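Side-chain contacts in 4'-phospho-dehydrooxetanocin synthase (Bacillus megaterium, PDB 5UL3), which catalyses the cobalamin-dependent radical SAM ring contraction of dAMP to an oxetane aldehyde, a step in oxetanocin A biosynthesis: residues Trp420-Leu425 with Met508-Leu513; Leu51-Thr56 with Leu115-Val120. One frame throughout, in Å; residues are numbered along the deposited sequence.

Overall arrangement
Along the chain the two contacts come in series, contact 2 being complete before contact 1 opens. Their centres lie 47 Å apart, their nearest atoms about 25 Å, and they share neither helix nor sheet. Contact 2 joins the edge strand 49-53 of the four-stranded antiparallel N-terminal sheet to the connection between helix 109-115 and strand 119-124, a parallel strand of the cobalamin-binding Rossmann fold. Contact 1 lies in the AdoMet radical domain, where helix 410-426, which follows a strand of the partial barrel, meets the start of helix 510-519. Contact 2 packs a sheet edge against the lead-in to the Rossmann fold, contact 1 joins helices of one domain, and both lie away from the cofactors.

Contact 1 of 2, residues Trp420-Leu425 with Met508-Leu513; sequences WHYCAL and MTYEEL
Tyr510 OH lies at the edge of the His421 imidazole, near its plane, beside ND1, and the histidine in turn sits at the edge of the Tyr510 ring. Over one face of the imidazole, Leu425 CD1 from the next turn of the same helix rests 3.7 Å above the plane, toward the rim. The two aromatic planes are inclined at 63°, an oblique pairing. What joins them is a short hydrogen bond of 2.6 Å between His421 ND1 and Tyr510 OH, with an angle of 161°, the donor being undetermined. With CG anti to the backbone N (chi1 -177°), the imidazole reaches out from helix 410-426 toward Tyr510. Alongside the bond, Tyr510 CE1 packs 3.8 Å from His421 CB, and the ring of Tyr422 comes obliquely near the same hydroxyl. Tyr510 also leans on Val414 and Lys418, earlier in the helix of His421. Its own helix opens with a capping box: Thr509 OG1 accepts from Glu512 N at 3.1 Å, and Glu512 OE1 accepts from Thr509 N, from above the carboxylate plane. The arrangement is a surface helix-to-helix contact of the radical SAM core, made at a capped N-terminus.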
loop_
_atom_site.group_PDB
_atom_site.type_symbol
_atom_site.label_atom_id
_atom_site.label_comp_id
_atom_site.label_asym_id
_atom_site.label_seq_id
_atom_site.Cartn_x
_atom_site.Cartn_y
_atom_site.Cartn_z
ATOM N N TRP A 420 -15.791 6.183 -14.104
ATOM C CA TRP A 420 -14.693 7.048 -13.687
ATOM C C TRP A 420 -15.189 8.449 -13.339
ATOM O O TRP A 420 -14.658 9.091 -12.421
ATOM C CB TRP A 420 -13.630 7.092 -14.786
ATOM C CG TRP A 420 -12.695 5.924 -14.721
ATOM C CD1 TRP A 420 -12.786 4.734 -15.425
ATOM C CD2 TRP A 420 -11.542 5.805 -13.880
ATOM N NE1 TRP A 420 -11.746 3.901 -15.072
ATOM C CE2 TRP A 420 -10.969 4.535 -14.129
ATOM C CE3 TRP A 420 -10.930 6.653 -12.940
ATOM C CZ2 TRP A 420 -9.813 4.098 -13.477
ATOM C CZ3 TRP A 420 -9.788 6.209 -12.292
ATOM C CH2 TRP A 420 -9.240 4.942 -12.566
ATOM N N HIS A 421 -16.205 8.937 -14.052
ATOM C CA HIS A 421 -16.780 10.233 -13.704
ATOM C C HIS A 421 -17.383 10.194 -12.311
ATOM O O HIS A 421 -17.174 11.116 -11.514
ATOM C CB HIS A 421 -17.833 10.650 -14.731
ATOM C CG HIS A 421 -18.416 12.010 -14.479
ATOM N ND1 HIS A 421 -19.768 12.264 -14.561
ATOM C CD2 HIS A 421 -17.830 13.188 -14.155
ATOM C CE1 HIS A 421 -19.992 13.538 -14.291
ATOM N NE2 HIS A 421 -18.833 14.123 -14.048
ATOM N N TYR A 422 -18.123 9.125 -11.993
ATOM C CA TYR A 422 -18.653 8.973 -10.641
ATOM C C TYR A 422 -17.534 8.942 -9.613
ATOM O O TYR A 422 -17.689 9.483 -8.511
ATOM C CB TYR A 422 -19.503 7.703 -10.532
ATOM C CG TYR A 422 -20.976 7.956 -10.798
ATOM C CD1 TYR A 422 -21.469 7.956 -12.085
ATOM C CD2 TYR A 422 -21.853 8.241 -9.762
ATOM C CE1 TYR A 422 -22.805 8.201 -12.342
ATOM C CE2 TYR A 422 -23.198 8.491 -10.005
ATOM C CZ TYR A 422 -23.663 8.466 -11.302
ATOM O OH TYR A 422 -24.988 8.707 -11.576
ATOM N N CYS A 423 -16.410 8.286 -9.933
ATOM C CA CYS A 423 -15.268 8.316 -9.020
ATOM C C CYS A 423 -14.797 9.749 -8.789
ATOM O O CYS A 423 -14.555 10.159 -7.650
ATOM C CB CYS A 423 -14.122 7.478 -9.567
ATOM S SG CYS A 423 -14.446 5.710 -9.473
ATOM N N ALA A 424 -14.662 10.527 -9.865
ATOM C CA ALA A 424 -14.261 11.924 -9.706
ATOM C C ALA A 424 -15.268 12.697 -8.856
ATOM O O ALA A 424 -14.884 13.458 -7.953
ATOM C CB ALA A 424 -14.092 12.583 -11.075
ATOM N N LEU A 425 -16.560 12.531 -9.145
ATOM C CA LEU A 425 -17.590 13.230 -8.380
ATOM C C LEU A 425 -17.503 12.891 -6.901
ATOM O O LEU A 425 -17.720 13.756 -6.043
ATOM C CB LEU A 425 -18.982 12.881 -8.907
ATOM C CG LEU A 425 -19.371 13.398 -10.293
ATOM C CD1 LEU A 425 -20.745 12.874 -10.674
ATOM C CD2 LEU A 425 -19.372 14.918 -10.292
ATOM N N MET A 508 -22.829 17.594 -22.696
ATOM C CA MET A 508 -22.347 16.439 -23.435
ATOM C C MET A 508 -22.835 15.153 -22.785
ATOM O O MET A 508 -22.955 15.056 -21.559
ATOM C CB MET A 508 -20.823 16.428 -23.485
ATOM C CG MET A 508 -20.194 17.726 -23.921
ATOM S SD MET A 508 -18.405 17.555 -23.926
ATOM C CE MET A 508 -18.250 16.415 -25.274
ATOM N N THR A 509 -23.131 14.164 -23.615
ATOM C CA THR A 509 -23.323 12.825 -23.098
ATOM C C THR A 509 -21.964 12.158 -22.904
ATOM O O THR A 509 -20.938 12.617 -23.420
ATOM C CB THR A 509 -24.175 11.996 -24.053
ATOM O OG1 THR A 509 -23.445 11.815 -25.270
ATOM C CG2 THR A 509 -25.508 12.699 -24.353
ATOM N N TYR A 510 -21.962 11.053 -22.156
ATOM C CA TYR A 510 -20.721 10.305 -21.989
ATOM C C TYR A 510 -20.172 9.849 -23.335
ATOM O O TYR A 510 -18.963 9.942 -23.586
ATOM C CB TYR A 510 -20.947 9.118 -21.053
ATOM C CG TYR A 510 -21.134 9.534 -19.612
ATOM C CD1 TYR A 510 -20.136 10.230 -18.946
ATOM C CD2 TYR A 510 -22.307 9.241 -18.922
ATOM C CE1 TYR A 510 -20.295 10.629 -17.630
ATOM C CE2 TYR A 510 -22.480 9.636 -17.603
ATOM C CZ TYR A 510 -21.466 10.328 -16.962
ATOM O OH TYR A 510 -21.607 10.723 -15.656
ATOM N N GLU A 511 -21.053 9.395 -24.232
ATOM C CA GLU A 511 -20.605 8.941 -25.545
ATOM C C GLU A 511 -19.992 10.077 -26.353
ATOM O O GLU A 511 -19.006 9.872 -27.072
ATOM C CB GLU A 511 -21.777 8.302 -26.303
ATOM C CG GLU A 511 -21.416 7.831 -27.708
ATOM C CD GLU A 511 -22.515 6.993 -28.344
ATOM O OE1 GLU A 511 -23.620 6.916 -27.765
ATOM O OE2 GLU A 511 -22.269 6.403 -29.418
ATOM N N GLU A 512 -20.560 11.282 -26.260
ATOM C CA GLU A 512 -19.986 12.406 -26.992
ATOM C C GLU A 512 -18.606 12.760 -26.449
ATOM O O GLU A 512 -17.668 13.003 -27.220
ATOM C CB GLU A 512 -20.917 13.620 -26.919
ATOM C CG GLU A 512 -22.251 13.444 -27.645
ATOM C CD GLU A 512 -23.191 14.640 -27.473
ATOM O OE1 GLU A 512 -23.070 15.373 -26.468
ATOM O OE2 GLU A 512 -24.053 14.847 -28.354
ATOM N N LEU A 513 -18.472 12.791 -25.120
ATOM C CA LEU A 513 -17.175 13.055 -24.512
ATOM C C LEU A 513 -16.165 11.992 -24.915
ATOM O O LEU A 513 -15.032 12.307 -25.298
ATOM C CB LEU A 513 -17.320 13.107 -22.990
ATOM C CG LEU A 513 -16.006 13.272 -22.230
ATOM C CD1 LEU A 513 -15.337 14.576 -22.627
ATOM C CD2 LEU A 513 -16.263 13.216 -20.720
#

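Contact 2 of 2, residues Leu51-Thr56 with Leu115-Val120; sequences LVSGET and LELPTV
Leu51 holds its CG anti to the backbone N (chi1 167°), and chi2 of 65° turns CD1 aside and leaves CD2 as the extended branch, which meets Leu115 and Leu117. With CG anti to its carbonyl carbon, Leu117 extends CD1, anti to CA (chi2 -174°), toward Leu51 and Ser53. Leu51 CD2 is therefore shared: it lies 3.8 Å from Leu115 CD2 and 4.1 Å from Leu117 CD1, while the side chains of Leu51 and Leu115 run past each other at a slant. The same methyl rests 3.4 Å from the backbone oxygen Leu115 O. That oxygen also accepts a hydrogen bond from the guanidinium of Arg49, two residues before Leu51, and a weak one of 3.0 Å from Leu117 N, closing an inverse gamma turn centred on Glu116. At the other end of the contact, Leu117 CD1 approaches Ser53 OG at 4.1 Å, a van der Waals distance; the hydroxyl has a weak hydrogen bond with the backbone oxygen of Arg148. Tyr62 of the neighbouring strand 60-64 touches both Leu51 and Leu115, so Leu115 packs against the antiparallel sheet that carries Leu51. Between the two segments the attraction is apolar, Leu115 and Leu117 gathered round one methyl of Leu51, whereas the directional bonds lie at the Leu115 carbonyl, where the one from Arg49 is likely to orient it just ahead of strand 119-124.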
loop_
_atom_site.group_PDB
_atom_site.type_symbol
_atom_site.label_atom_id
_atom_site.label_comp_id
_atom_site.label_asym_id
_atom_site.label_seq_id
_atom_site.Cartn_x
_atom_site.Cartn_y
_atom_site.Cartn_z
ATOM N N LEU A 51 -15.786 -9.076 30.322
ATOM C CA LEU A 51 -15.072 -9.293 29.069
ATOM C C LEU A 51 -15.791 -8.486 28.000
ATOM O O LEU A 51 -17.020 -8.558 27.900
ATOM C CB LEU A 51 -15.062 -10.788 28.699
ATOM C CG LEU A 51 -14.628 -11.157 27.272
ATOM C CD1 LEU A 51 -13.185 -10.803 27.049
ATOM C CD2 LEU A 51 -14.872 -12.631 26.999
ATOM N N VAL A 52 -15.044 -7.722 27.200
ATOM C CA VAL A 52 -15.589 -7.081 26.009
ATOM C C VAL A 52 -14.969 -7.780 24.800
ATOM O O VAL A 52 -13.751 -7.999 24.763
ATOM C CB VAL A 52 -15.307 -5.569 25.970
ATOM C CG1 VAL A 52 -15.755 -4.979 24.627
ATOM C CG2 VAL A 52 -16.054 -4.874 27.107
ATOM N N SER A 53 -15.801 -8.136 23.837
ATOM C CA SER A 53 -15.300 -8.668 22.563
ATOM C C SER A 53 -16.213 -8.142 21.469
ATOM O O SER A 53 -17.094 -7.315 21.720
ATOM C CB SER A 53 -15.236 -10.203 22.602
ATOM O OG SER A 53 -14.560 -10.701 21.443
ATOM N N GLY A 54 -16.043 -8.649 20.241
ATOM C CA GLY A 54 -16.757 -8.073 19.115
ATOM C C GLY A 54 -16.100 -6.747 18.739
ATOM O O GLY A 54 -15.102 -6.345 19.321
ATOM N N GLU A 55 -16.693 -6.062 17.756
ATOM C CA GLU A 55 -16.170 -4.779 17.290
ATOM C C GLU A 55 -17.283 -4.013 16.589
ATOM O O GLU A 55 -18.267 -4.599 16.140
ATOM C CB GLU A 55 -14.957 -4.970 16.361
ATOM C CG GLU A 55 -15.194 -5.970 15.229
ATOM C CD GLU A 55 -16.036 -5.390 14.095
ATOM O OE1 GLU A 55 -15.859 -4.205 13.732
ATOM O OE2 GLU A 55 -16.890 -6.113 13.556
ATOM N N THR A 56 -17.100 -2.681 16.498
ATOM C CA THR A 56 -18.075 -1.737 15.933
ATOM C C THR A 56 -19.532 -2.151 16.161
ATOM O O THR A 56 -20.045 -2.002 17.275
ATOM C CB THR A 56 -17.821 -1.473 14.432
ATOM O OG1 THR A 56 -18.034 -2.649 13.637
ATOM C CG2 THR A 56 -16.384 -0.960 14.219
ATOM N N LEU A 115 -15.470 -18.235 27.283
ATOM C CA LEU A 115 -15.162 -16.836 27.550
ATOM C C LEU A 115 -13.730 -16.616 28.008
ATOM O O LEU A 115 -13.326 -15.463 28.182
ATOM C CB LEU A 115 -16.112 -16.266 28.604
ATOM C CG LEU A 115 -17.555 -16.168 28.126
ATOM C CD1 LEU A 115 -18.443 -15.685 29.273
ATOM C CD2 LEU A 115 -17.610 -15.208 26.939
ATOM N N GLU A 116 -12.964 -17.691 28.218
ATOM C CA GLU A 116 -11.548 -17.588 28.553
ATOM C C GLU A 116 -10.753 -17.475 27.252
ATOM O O GLU A 116 -10.120 -18.418 26.780
ATOM C CB GLU A 116 -11.113 -18.785 29.393
ATOM C CG GLU A 116 -11.810 -18.830 30.754
ATOM C CD GLU A 116 -11.142 -19.774 31.746
ATOM O OE1 GLU A 116 -11.168 -19.473 32.962
ATOM O OE2 GLU A 116 -10.593 -20.809 31.315
ATOM N N LEU A 117 -10.832 -16.284 26.659
ATOM C CA LEU A 117 -10.205 -16.055 25.361
ATOM C C LEU A 117 -8.683 -16.019 25.498
ATOM O O LEU A 117 -8.150 -15.422 26.445
ATOM C CB LEU A 117 -10.705 -14.740 24.751
ATOM C CG LEU A 117 -12.205 -14.621 24.477
ATOM C CD1 LEU A 117 -12.485 -13.316 23.737
ATOM C CD2 LEU A 117 -12.679 -15.797 23.657
ATOM N N PRO A 118 -7.951 -16.623 24.564
ATOM C CA PRO A 118 -6.499 -16.434 24.536
ATOM C C PRO A 118 -6.173 -15.006 24.140
ATOM O O PRO A 118 -7.019 -14.258 23.643
ATOM C CB PRO A 118 -6.017 -17.429 23.477
ATOM C CG PRO A 118 -7.182 -17.579 22.565
ATOM C CD PRO A 118 -8.433 -17.412 23.413
ATOM N N THR A 119 -4.935 -14.623 24.404
ATOM C CA THR A 119 -4.442 -13.301 24.054
ATOM C C THR A 119 -3.487 -13.427 22.876
ATOM O O THR A 119 -2.614 -14.301 22.866
ATOM C CB THR A 119 -3.747 -12.634 25.240
ATOM O OG1 THR A 119 -4.736 -12.313 26.223
ATOM C CG2 THR A 119 -3.042 -11.344 24.799
ATOM N N VAL A 120 -3.672 -12.556 21.886
ATOM C CA VAL A 120 -2.834 -12.492 20.697
ATOM C C VAL A 120 -2.264 -11.088 20.620
ATOM O O VAL A 120 -3.023 -10.117 20.628
ATOM C CB VAL A 120 -3.651 -12.803 19.427
ATOM C CG1 VAL A 120 -2.792 -12.655 18.187
ATOM C CG2 VAL A 120 -4.277 -14.208 19.514
#